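Side-chain contacts in arylalkylamine N-Acetyltransferase 2 (Aedes aegypti, PDB 4FD5), which probably transfers acyl groups from acyl-coenzyme A to the amine of arylalkylamines such as dopamine and serotonin: residues I108-Y113 / T194-E199; N41-G46 / P50-H55; K123-D128 / F164-T169. All coordinates share one frame; numbering follows the deposited sequence.

In the fold
Contacts 1 and 2 are neighbours that both involve or pack against helix 103-116, their centres about 19 Å apart, and they touch directly: Ile108 CD1 of contact 1 lies 4.1 Å from Leu42 CD2 of contact 2. Contact 3 stands apart, its centre about 25 Å from that of contact 1 and about 29 Å from that of contact 2, with contact 2 on the opposite side of the chain's centre. In sequence it is nested inside the loop that contact 1 closes. It lies where the parallel strands 129-138 and 166-171 begin; in GNAT enzymes acyl-CoA generally binds near the other ends of this strand pair.

Contact 1 of 3, residues I108-Y113 / T194-E199; sequences IFKLLY and TDYLDE
Helix 103-116 and the long loop between strands 186-192 and 213-220 of the GNAT fold are joined where Leu111 lies over the ring of Tyr196. The contact is a CH-pi packing. Leu111 CD1 stands 3.8 Å from the centroid of the Tyr196 ring and only 13° off its normal, so a single methyl sits over the middle of the face. Its closest ring atom is Tyr196 CZ, at 3.7 Å from Leu111 CD1, and the remaining ring carbons lie only slightly farther off, as expected for a methyl over the ring centre. The two side chains run past each other in opposite directions. Tyr196 has CG anti to its own amide nitrogen (chi1 -177°), which sends the ring from the loop toward the helix and brings its phenol oxygen alongside the root of the leucine: Tyr196 OH is 3.9 Å from Leu111 CB. Lys110 flanks the phenol more loosely, with CE 4.4 Å from Tyr196 OH.

The polar end is served by the next turn of the same helix. Glu114 takes the Tyr196 hydroxyl in a hydrogen bond through OE1 and the Lys110 ammonium in a salt bridge through OE2, while Leu111 also packs on Phe205 and Leu214. Tyrosine suits the place because it offers both a flat apolar face for the buried leucine and a hydroxyl that reaches the carboxylate. The methyl contact holds the ring by dispersion, and the bond to Glu114, whose charge is probably balanced in part by Lys110, fixes the far end of the phenol.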
loop_
_atom_site.group_PDB
_atom_site.type_symbol
_atom_site.label_atom_id
_atom_site.label_comp_id
_atom_site.label_asym_id
_atom_site.label_seq_id
_atom_site.Cartn_x
_atom_site.Cartn_y
_atom_site.Cartn_z
ATOM N N ILE A 108 -12.939 3.180 -3.828
ATOM C CA ILE A 108 -11.553 3.246 -3.332
ATOM C C ILE A 108 -10.589 3.876 -4.358
ATOM O O ILE A 108 -9.837 4.823 -4.052
ATOM C CB ILE A 108 -11.055 1.846 -2.943
ATOM C CG1 ILE A 108 -11.893 1.300 -1.784
ATOM C CG2 ILE A 108 -9.563 1.887 -2.581
ATOM C CD1 ILE A 108 -11.691 -0.181 -1.537
ATOM N N PHE A 109 -10.621 3.348 -5.580
ATOM C CA PHE A 109 -9.779 3.872 -6.653
ATOM C C PHE A 109 -9.967 5.386 -6.798
ATOM O O PHE A 109 -9.000 6.144 -6.881
ATOM C CB PHE A 109 -10.096 3.162 -7.979
ATOM C CG PHE A 109 -9.181 3.554 -9.121
ATOM C CD1 PHE A 109 -8.146 2.714 -9.526
ATOM C CD2 PHE A 109 -9.350 4.762 -9.782
ATOM C CE1 PHE A 109 -7.302 3.074 -10.575
ATOM C CE2 PHE A 109 -8.509 5.127 -10.829
ATOM C CZ PHE A 109 -7.486 4.284 -11.223
ATOM N N LYS A 110 -11.223 5.814 -6.820
ATOM C CA LYS A 110 -11.570 7.217 -6.966
ATOM C C LYS A 110 -10.986 8.084 -5.858
ATOM O O LYS A 110 -10.405 9.134 -6.140
ATOM C CB LYS A 110 -13.090 7.382 -7.032
ATOM C CG LYS A 110 -13.564 8.791 -7.324
ATOM C CD LYS A 110 -15.082 8.812 -7.559
ATOM C CE LYS A 110 -15.702 10.145 -7.149
ATOM N NZ LYS A 110 -15.280 11.290 -8.007
ATOM N N LEU A 111 -11.128 7.659 -4.602
ATOM C CA LEU A 111 -10.568 8.468 -3.519
ATOM C C LEU A 111 -9.054 8.619 -3.683
ATOM O O LEU A 111 -8.499 9.730 -3.572
ATOM C CB LEU A 111 -10.891 7.867 -2.159
ATOM C CG LEU A 111 -10.181 8.522 -0.968
ATOM C CD1 LEU A 111 -10.515 10.023 -0.838
ATOM C CD2 LEU A 111 -10.524 7.766 0.304
ATOM N N LEU A 112 -8.380 7.506 -3.962
ATOM C CA LEU A 112 -6.916 7.582 -4.066
ATOM C C LEU A 112 -6.468 8.440 -5.263
ATOM O O LEU A 112 -5.538 9.259 -5.154
ATOM C CB LEU A 112 -6.305 6.183 -4.114
ATOM C CG LEU A 112 -6.622 5.312 -2.904
ATOM C CD1 LEU A 112 -6.303 3.863 -3.218
ATOM C CD2 LEU A 112 -5.851 5.801 -1.684
ATOM N N TYR A 113 -7.143 8.284 -6.397
ATOM C CA TYR A 113 -6.868 9.127 -7.570
ATOM C C TYR A 113 -7.046 10.624 -7.275
ATOM O O TYR A 113 -6.174 11.463 -7.555
ATOM C CB TYR A 113 -7.780 8.688 -8.720
ATOM C CG TYR A 113 -7.730 9.598 -9.921
ATOM C CD1 TYR A 113 -6.693 9.509 -10.842
ATOM C CD2 TYR A 113 -8.728 10.544 -10.135
ATOM C CE1 TYR A 113 -6.647 10.341 -11.935
ATOM C CE2 TYR A 113 -8.688 11.381 -11.224
ATOM C CZ TYR A 113 -7.643 11.275 -12.119
ATOM O OH TYR A 113 -7.609 12.115 -13.209
ATOM N N THR A 194 -14.451 10.932 7.845
ATOM C CA THR A 194 -15.756 11.456 8.238
ATOM C C THR A 194 -16.153 12.683 7.430
ATOM O O THR A 194 -17.312 13.100 7.466
ATOM C CB THR A 194 -15.831 11.783 9.740
ATOM O OG1 THR A 194 -14.720 12.605 10.111
ATOM C CG2 THR A 194 -15.813 10.510 10.567
ATOM N N ASP A 195 -15.203 13.261 6.696
ATOM C CA ASP A 195 -15.470 14.467 5.911
ATOM C C ASP A 195 -15.643 14.163 4.425
ATOM O O ASP A 195 -15.876 15.067 3.630
ATOM C CB ASP A 195 -14.332 15.486 6.068
ATOM C CG ASP A 195 -14.139 15.949 7.500
ATOM O OD1 ASP A 195 -15.115 15.976 8.280
ATOM O OD2 ASP A 195 -12.991 16.291 7.843
ATOM N N TYR A 196 -15.512 12.894 4.047
ATOM C CA TYR A 196 -15.556 12.527 2.636
ATOM C C TYR A 196 -16.928 11.938 2.304
ATOM O O TYR A 196 -17.192 10.775 2.607
ATOM C CB TYR A 196 -14.426 11.536 2.333
ATOM C CG TYR A 196 -14.308 11.130 0.881
ATOM C CD1 TYR A 196 -14.068 12.072 -0.107
ATOM C CD2 TYR A 196 -14.430 9.792 0.499
ATOM C CE1 TYR A 196 -13.959 11.706 -1.432
ATOM C CE2 TYR A 196 -14.311 9.412 -0.828
ATOM C CZ TYR A 196 -14.079 10.373 -1.790
ATOM O OH TYR A 196 -13.963 10.018 -3.113
ATOM N N LEU A 197 -17.787 12.756 1.686
ATOM C CA LEU A 197 -19.206 12.418 1.461
ATOM C C LEU A 197 -19.596 12.394 -0.029
ATOM O O LEU A 197 -19.006 13.107 -0.840
ATOM C CB LEU A 197 -20.104 13.420 2.209
ATOM C CG LEU A 197 -19.669 13.866 3.610
ATOM C CD1 LEU A 197 -20.628 14.925 4.162
ATOM C CD2 LEU A 197 -19.557 12.695 4.586
ATOM N N ASP A 198 -20.605 11.592 -0.383
ATOM C CA ASP A 198 -21.055 11.469 -1.782
ATOM C C ASP A 198 -21.967 12.613 -2.228
ATOM O O ASP A 198 -22.270 13.504 -1.437
ATOM C CB ASP A 198 -21.763 10.129 -2.019
ATOM C CG ASP A 198 -22.828 9.827 -0.975
ATOM O OD1 ASP A 198 -23.308 10.759 -0.290
ATOM O OD2 ASP A 198 -23.195 8.636 -0.843
ATOM N N GLU A 199 -22.398 12.578 -3.495
ATOM C CA GLU A 199 -23.286 13.613 -4.039
ATOM C C GLU A 199 -24.685 13.533 -3.437
ATOM O O GLU A 199 -25.551 14.345 -3.763
ATOM C CB GLU A 199 -23.362 13.561 -5.570
ATOM C CG GLU A 199 -22.159 14.196 -6.262
ATOM C CD GLU A 199 -22.248 14.163 -7.781
ATOM O OE1 GLU A 199 -23.069 13.392 -8.322
ATOM O OE2 GLU A 199 -21.486 14.903 -8.443
#

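Contact 2 of 3, residues N41-G46 / P50-H55; sequences NLTRPG and PLLEQH
Leu52 points from the first turn of helix 50-60 at Leu42, and its atoms draw closer to that partner step by step. Its CB is still set back, 5.5 Å from Leu42 CD2. With CG anti to the carbonyl carbon (chi1 -64°) the branch point is carried outward, and Leu52 CG comes to 4.0 Å from Leu42 CD2. Beyond it the side chain forks. Leu52 CD1 approaches Leu42 CD2 at 3.8 Å, and Leu52 CD2 reaches the same methyl at an equal distance, so the two leucines meet tip to tip with one methyl of Leu42 set against both prongs of Leu52. The CD1 prong also comes within 4.3 Å of Thr43 CG2, a looser touch.

The meeting spans a short connection between two helices that lie before the second strand of the GNAT sheet. Helix 35-39 is ended by a Schellman motif with Asn41 at positive phi as its C-prime residue, and Leu42 follows at once, turned inward toward helix 50-60. Both leucines also pack on Phe105 of helix 103-116, which fits branched apolar chains, since each offers methyls to more than one neighbour. Leu42 touches Ser104 of that helix as well, and both leucines rest on Asn37 of helix 35-39. Thr43 divides its roles, its methyl facing Leu52 while OG1 hydrogen-bonds to the backbone oxygen of Gly48.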
loop_
_atom_site.group_PDB
_atom_site.type_symbol
_atom_site.label_atom_id
_atom_site.label_comp_id
_atom_site.label_asym_id
_atom_site.label_seq_id
_atom_site.Cartn_x
_atom_site.Cartn_y
_atom_site.Cartn_z
ATOM N N ASN A 41 -17.063 -3.370 2.266
ATOM C CA ASN A 41 -17.331 -4.796 2.146
ATOM C C ASN A 41 -16.801 -5.367 0.838
ATOM O O ASN A 41 -17.483 -6.126 0.150
ATOM C CB ASN A 41 -18.836 -5.058 2.272
ATOM C CG ASN A 41 -19.406 -4.538 3.574
ATOM O OD1 ASN A 41 -19.118 -5.076 4.641
ATOM N ND2 ASN A 41 -20.209 -3.481 3.497
ATOM N N LEU A 42 -15.569 -5.007 0.503
ATOM C CA LEU A 42 -14.995 -5.400 -0.775
ATOM C C LEU A 42 -14.825 -6.905 -0.881
ATOM O O LEU A 42 -15.058 -7.498 -1.937
ATOM C CB LEU A 42 -13.655 -4.697 -0.990
ATOM C CG LEU A 42 -13.008 -4.862 -2.362
ATOM C CD1 LEU A 42 -13.876 -4.255 -3.441
ATOM C CD2 LEU A 42 -11.641 -4.201 -2.368
ATOM N N THR A 43 -14.433 -7.528 0.222
ATOM C CA THR A 43 -14.180 -8.958 0.227
ATOM C C THR A 43 -14.362 -9.511 1.635
ATOM O O THR A 43 -14.791 -8.798 2.542
ATOM C CB THR A 43 -12.774 -9.292 -0.351
ATOM O OG1 THR A 43 -12.527 -10.704 -0.283
ATOM C CG2 THR A 43 -11.683 -8.534 0.397
ATOM N N ARG A 44 -14.076 -10.789 1.801
ATOM C CA ARG A 44 -14.292 -11.466 3.067
ATOM C C ARG A 44 -12.975 -12.102 3.452
ATOM O O ARG A 44 -12.154 -12.386 2.588
ATOM C CB ARG A 44 -15.368 -12.548 2.911
ATOM C CG ARG A 44 -16.742 -12.019 2.488
ATOM C CD ARG A 44 -17.772 -13.142 2.326
ATOM N NE ARG A 44 -17.782 -14.040 3.477
ATOM C CZ ARG A 44 -18.716 -14.962 3.706
ATOM N NH1 ARG A 44 -19.729 -15.109 2.860
ATOM N NH2 ARG A 44 -18.635 -15.736 4.787
ATOM N N PRO A 45 -12.761 -12.333 4.748
ATOM C CA PRO A 45 -11.484 -12.948 5.115
ATOM C C PRO A 45 -11.235 -14.244 4.344
ATOM O O PRO A 45 -12.108 -15.113 4.300
ATOM C CB PRO A 45 -11.659 -13.246 6.603
ATOM C CG PRO A 45 -12.687 -12.251 7.067
ATOM C CD PRO A 45 -13.615 -12.058 5.918
ATOM N N GLY A 46 -10.059 -14.356 3.732
ATOM C CA GLY A 46 -9.645 -15.571 3.048
ATOM C C GLY A 46 -10.096 -15.671 1.603
ATOM O O GLY A 46 -9.611 -16.519 0.851
ATOM N N PRO A 50 -10.504 -10.504 -7.423
ATOM C CA PRO A 50 -9.713 -10.551 -8.660
ATOM C C PRO A 50 -8.914 -9.277 -8.943
ATOM O O PRO A 50 -7.762 -9.384 -9.383
ATOM C CB PRO A 50 -10.771 -10.774 -9.742
ATOM C CG PRO A 50 -11.905 -11.442 -9.014
ATOM C CD PRO A 50 -11.926 -10.819 -7.653
ATOM N N LEU A 51 -9.490 -8.100 -8.699
ATOM C CA LEU A 51 -8.788 -6.853 -8.983
ATOM C C LEU A 51 -7.655 -6.604 -7.984
ATOM O O LEU A 51 -6.565 -6.194 -8.371
ATOM C CB LEU A 51 -9.759 -5.667 -9.004
ATOM C CG LEU A 51 -10.884 -5.750 -10.038
ATOM C CD1 LEU A 51 -11.786 -4.533 -9.932
ATOM C CD2 LEU A 51 -10.328 -5.876 -11.446
ATOM N N LEU A 52 -7.916 -6.854 -6.707
ATOM C CA LEU A 52 -6.872 -6.717 -5.696
ATOM C C LEU A 52 -5.681 -7.600 -6.012
ATOM O O LEU A 52 -4.526 -7.174 -5.896
ATOM C CB LEU A 52 -7.396 -7.091 -4.308
ATOM C CG LEU A 52 -8.496 -6.237 -3.682
ATOM C CD1 LEU A 52 -8.830 -6.775 -2.289
ATOM C CD2 LEU A 52 -8.073 -4.766 -3.621
ATOM N N GLU A 53 -5.958 -8.840 -6.399
ATOM C CA GLU A 53 -4.896 -9.797 -6.682
ATOM C C GLU A 53 -4.161 -9.472 -7.974
ATOM O O GLU A 53 -2.945 -9.592 -8.035
ATOM C CB GLU A 53 -5.464 -11.216 -6.698
ATOM C CG GLU A 53 -5.912 -11.671 -5.318
ATOM C CD GLU A 53 -6.775 -12.912 -5.348
ATOM O OE1 GLU A 53 -6.588 -13.754 -6.247
ATOM O OE2 GLU A 53 -7.654 -13.043 -4.472
ATOM N N GLN A 54 -4.894 -9.040 -8.997
ATOM C CA GLN A 54 -4.272 -8.567 -10.236
ATOM C C GLN A 54 -3.291 -7.419 -9.949
ATOM O O GLN A 54 -2.160 -7.389 -10.471
ATOM C CB GLN A 54 -5.362 -8.112 -11.212
ATOM C CG GLN A 54 -4.867 -7.500 -12.500
ATOM C CD GLN A 54 -6.026 -7.068 -13.385
ATOM O OE1 GLN A 54 -6.582 -7.871 -14.135
ATOM N NE2 GLN A 54 -6.418 -5.802 -13.272
ATOM N N HIS A 55 -3.727 -6.475 -9.114
ATOM C CA HIS A 55 -2.899 -5.326 -8.765
ATOM C C HIS A 55 -1.656 -5.747 -7.977
ATOM O O HIS A 55 -0.548 -5.299 -8.288
ATOM C CB HIS A 55 -3.712 -4.272 -7.989
ATOM C CG HIS A 55 -2.995 -2.965 -7.791
ATOM N ND1 HIS A 55 -3.331 -2.077 -6.791
ATOM C CD2 HIS A 55 -1.971 -2.393 -8.471
ATOM C CE1 HIS A 55 -2.539 -1.019 -6.855
ATOM N NE2 HIS A 55 -1.706 -1.184 -7.865
#

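Contact 3 of 3, residues K123-D128 / F164-T169; sequences KQFDVD and FQVMKT
Val166 and Val127 bury the most surface here, followed by Phe125 and Gln165. Val166 opens strand 166-171 in the central sheet, its backbone bonded to Phe131 of the parallel strand 129-138. Its CG2 branch does the touching: it lies 3.8 Å from Phe125 CB and 3.9 Å from Phe125 CG, the two side chains crossing at about a right angle. The same Val166 CG2 meets Val127 CG1 at 4.1 Å, so one methyl serves both partners, which approach it from the same general side.

Phe125 and Val127 flank Asp126, whose positive phi belongs to a Schellman motif at the end of helix 121-125, consistent with the turn bringing both to face the strand. Phe125 packs further on Cys218 and Val220 of strand 213-220. At the margin, Gln165 is extended beyond CG (chi2 178°) and slides past Val127, bringing its NE2 to 3.8 Å from Val127 CG1.

Beta-branched Val166 suits its strand, Val127 gives a short apolar branch from the turn, and Gln165, itself exposed, lays its amide against that valine. The contact across the segments thus rests on shape and dispersion, without a directional polar bond to set its geometry.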
loop_
_atom_site.group_PDB
_atom_site.type_symbol
_atom_site.label_atom_id
_atom_site.label_comp_id
_atom_site.label_asym_id
_atom_site.label_seq_id
_atom_site.Cartn_x
_atom_site.Cartn_y
_atom_site.Cartn_z
ATOM N N LYS A 123 7.580 16.686 -9.452
ATOM C CA LYS A 123 7.984 18.073 -9.590
ATOM C C LYS A 123 8.622 18.600 -8.315
ATOM O O LYS A 123 9.676 19.236 -8.349
ATOM C CB LYS A 123 6.781 18.933 -9.968
ATOM C CG LYS A 123 6.534 19.048 -11.468
ATOM C CD LYS A 123 6.373 17.685 -12.144
ATOM C CE LYS A 123 6.078 17.824 -13.630
ATOM N NZ LYS A 123 5.383 16.607 -14.125
ATOM N N GLN A 124 7.991 18.324 -7.182
ATOM C CA GLN A 124 8.474 18.842 -5.908
ATOM C C GLN A 124 9.919 18.455 -5.638
ATOM O O GLN A 124 10.688 19.268 -5.132
ATOM C CB GLN A 124 7.576 18.392 -4.748
ATOM C CG GLN A 124 7.921 19.041 -3.417
ATOM C CD GLN A 124 6.883 18.762 -2.341
ATOM O OE1 GLN A 124 5.753 18.375 -2.637
ATOM N NE2 GLN A 124 7.267 18.962 -1.085
ATOM N N PHE A 125 10.287 17.223 -5.987
ATOM C CA PHE A 125 11.629 16.738 -5.680
ATOM C C PHE A 125 12.520 16.557 -6.907
ATOM O O PHE A 125 13.642 16.072 -6.791
ATOM C CB PHE A 125 11.559 15.448 -4.863
ATOM C CG PHE A 125 10.827 15.605 -3.565
ATOM C CD1 PHE A 125 11.358 16.381 -2.540
ATOM C CD2 PHE A 125 9.601 14.994 -3.371
ATOM C CE1 PHE A 125 10.684 16.542 -1.346
ATOM C CE2 PHE A 125 8.923 15.144 -2.172
ATOM C CZ PHE A 125 9.467 15.922 -1.156
ATOM N N ASP A 126 12.018 16.958 -8.068
ATOM C CA ASP A 126 12.744 16.822 -9.331
ATOM C C ASP A 126 13.251 15.401 -9.566
ATOM O O ASP A 126 14.446 15.175 -9.756
ATOM C CB ASP A 126 13.900 17.827 -9.410
ATOM C CG ASP A 126 14.399 18.026 -10.835
ATOM O OD1 ASP A 126 13.582 17.888 -11.772
ATOM O OD2 ASP A 126 15.603 18.321 -11.017
ATOM N N VAL A 127 12.331 14.441 -9.558
ATOM C CA VAL A 127 12.684 13.050 -9.828
ATOM C C VAL A 127 11.810 12.478 -10.943
ATOM O O VAL A 127 10.690 12.949 -11.168
ATOM C CB VAL A 127 12.556 12.182 -8.559
ATOM C CG1 VAL A 127 13.542 12.640 -7.491
ATOM C CG2 VAL A 127 11.128 12.235 -8.025
ATOM N N ASP A 128 12.319 11.466 -11.642
ATOM C CA ASP A 128 11.580 10.851 -12.740
ATOM C C ASP A 128 10.944 9.530 -12.329
ATOM O O ASP A 128 10.214 8.908 -13.104
ATOM C CB ASP A 128 12.483 10.640 -13.963
ATOM C CG ASP A 128 13.788 9.958 -13.618
ATOM O OD1 ASP A 128 13.822 9.178 -12.641
ATOM O OD2 ASP A 128 14.790 10.199 -14.327
ATOM N N PHE A 164 16.863 5.040 -6.094
ATOM C CA PHE A 164 15.751 5.946 -5.800
ATOM C C PHE A 164 16.138 7.029 -4.804
ATOM O O PHE A 164 16.983 6.825 -3.934
ATOM C CB PHE A 164 14.535 5.177 -5.277
ATOM C CG PHE A 164 13.874 4.320 -6.307
ATOM C CD1 PHE A 164 14.366 3.060 -6.601
ATOM C CD2 PHE A 164 12.766 4.779 -6.992
ATOM C CE1 PHE A 164 13.751 2.270 -7.550
ATOM C CE2 PHE A 164 12.148 3.990 -7.946
ATOM C CZ PHE A 164 12.641 2.734 -8.225
ATOM N N GLN A 165 15.485 8.184 -4.926
ATOM C CA GLN A 165 15.709 9.306 -4.030
ATOM C C GLN A 165 14.467 9.655 -3.223
ATOM O O GLN A 165 14.551 10.360 -2.223
ATOM C CB GLN A 165 16.134 10.535 -4.825
ATOM C CG GLN A 165 17.413 10.349 -5.602
ATOM C CD GLN A 165 17.754 11.576 -6.403
ATOM O OE1 GLN A 165 18.520 12.423 -5.955
ATOM N NE2 GLN A 165 17.170 11.691 -7.586
ATOM N N VAL A 166 13.315 9.175 -3.679
ATOM C CA VAL A 166 12.060 9.487 -2.998
ATOM C C VAL A 166 11.192 8.248 -2.819
ATOM O O VAL A 166 11.011 7.456 -3.750
ATOM C CB VAL A 166 11.276 10.572 -3.738
ATOM C CG1 VAL A 166 9.902 10.785 -3.092
ATOM C CG2 VAL A 166 12.067 11.881 -3.753
ATOM N N MET A 167 10.646 8.092 -1.617
ATOM C CA MET A 167 9.663 7.047 -1.357
ATOM C C MET A 167 8.326 7.676 -1.002
ATOM O O MET A 167 8.279 8.781 -0.464
ATOM C CB MET A 167 10.105 6.160 -0.195
ATOM C CG MET A 167 11.472 5.492 -0.349
ATOM S SD MET A 167 11.919 4.537 1.108
ATOM C CE MET A 167 11.018 3.009 0.833
ATOM N N LYS A 168 7.250 6.945 -1.277
ATOM C CA LYS A 168 5.894 7.476 -1.122
ATOM C C LYS A 168 4.996 6.364 -0.633
ATOM O O LYS A 168 5.196 5.211 -0.998
ATOM C CB LYS A 168 5.401 7.979 -2.490
ATOM C CG LYS A 168 3.918 8.343 -2.591
ATOM C CD LYS A 168 3.568 8.685 -4.046
ATOM C CE LYS A 168 2.143 9.227 -4.194
ATOM N NZ LYS A 168 1.126 8.146 -4.182
ATOM N N THR A 169 4.006 6.688 0.198
ATOM C CA THR A 169 2.981 5.704 0.525
ATOM C C THR A 169 1.631 6.398 0.708
ATOM O O THR A 169 1.563 7.491 1.274
ATOM C CB THR A 169 3.357 4.859 1.773
ATOM O OG1 THR A 169 2.463 3.747 1.904
ATOM C CG2 THR A 169 3.285 5.699 3.042
#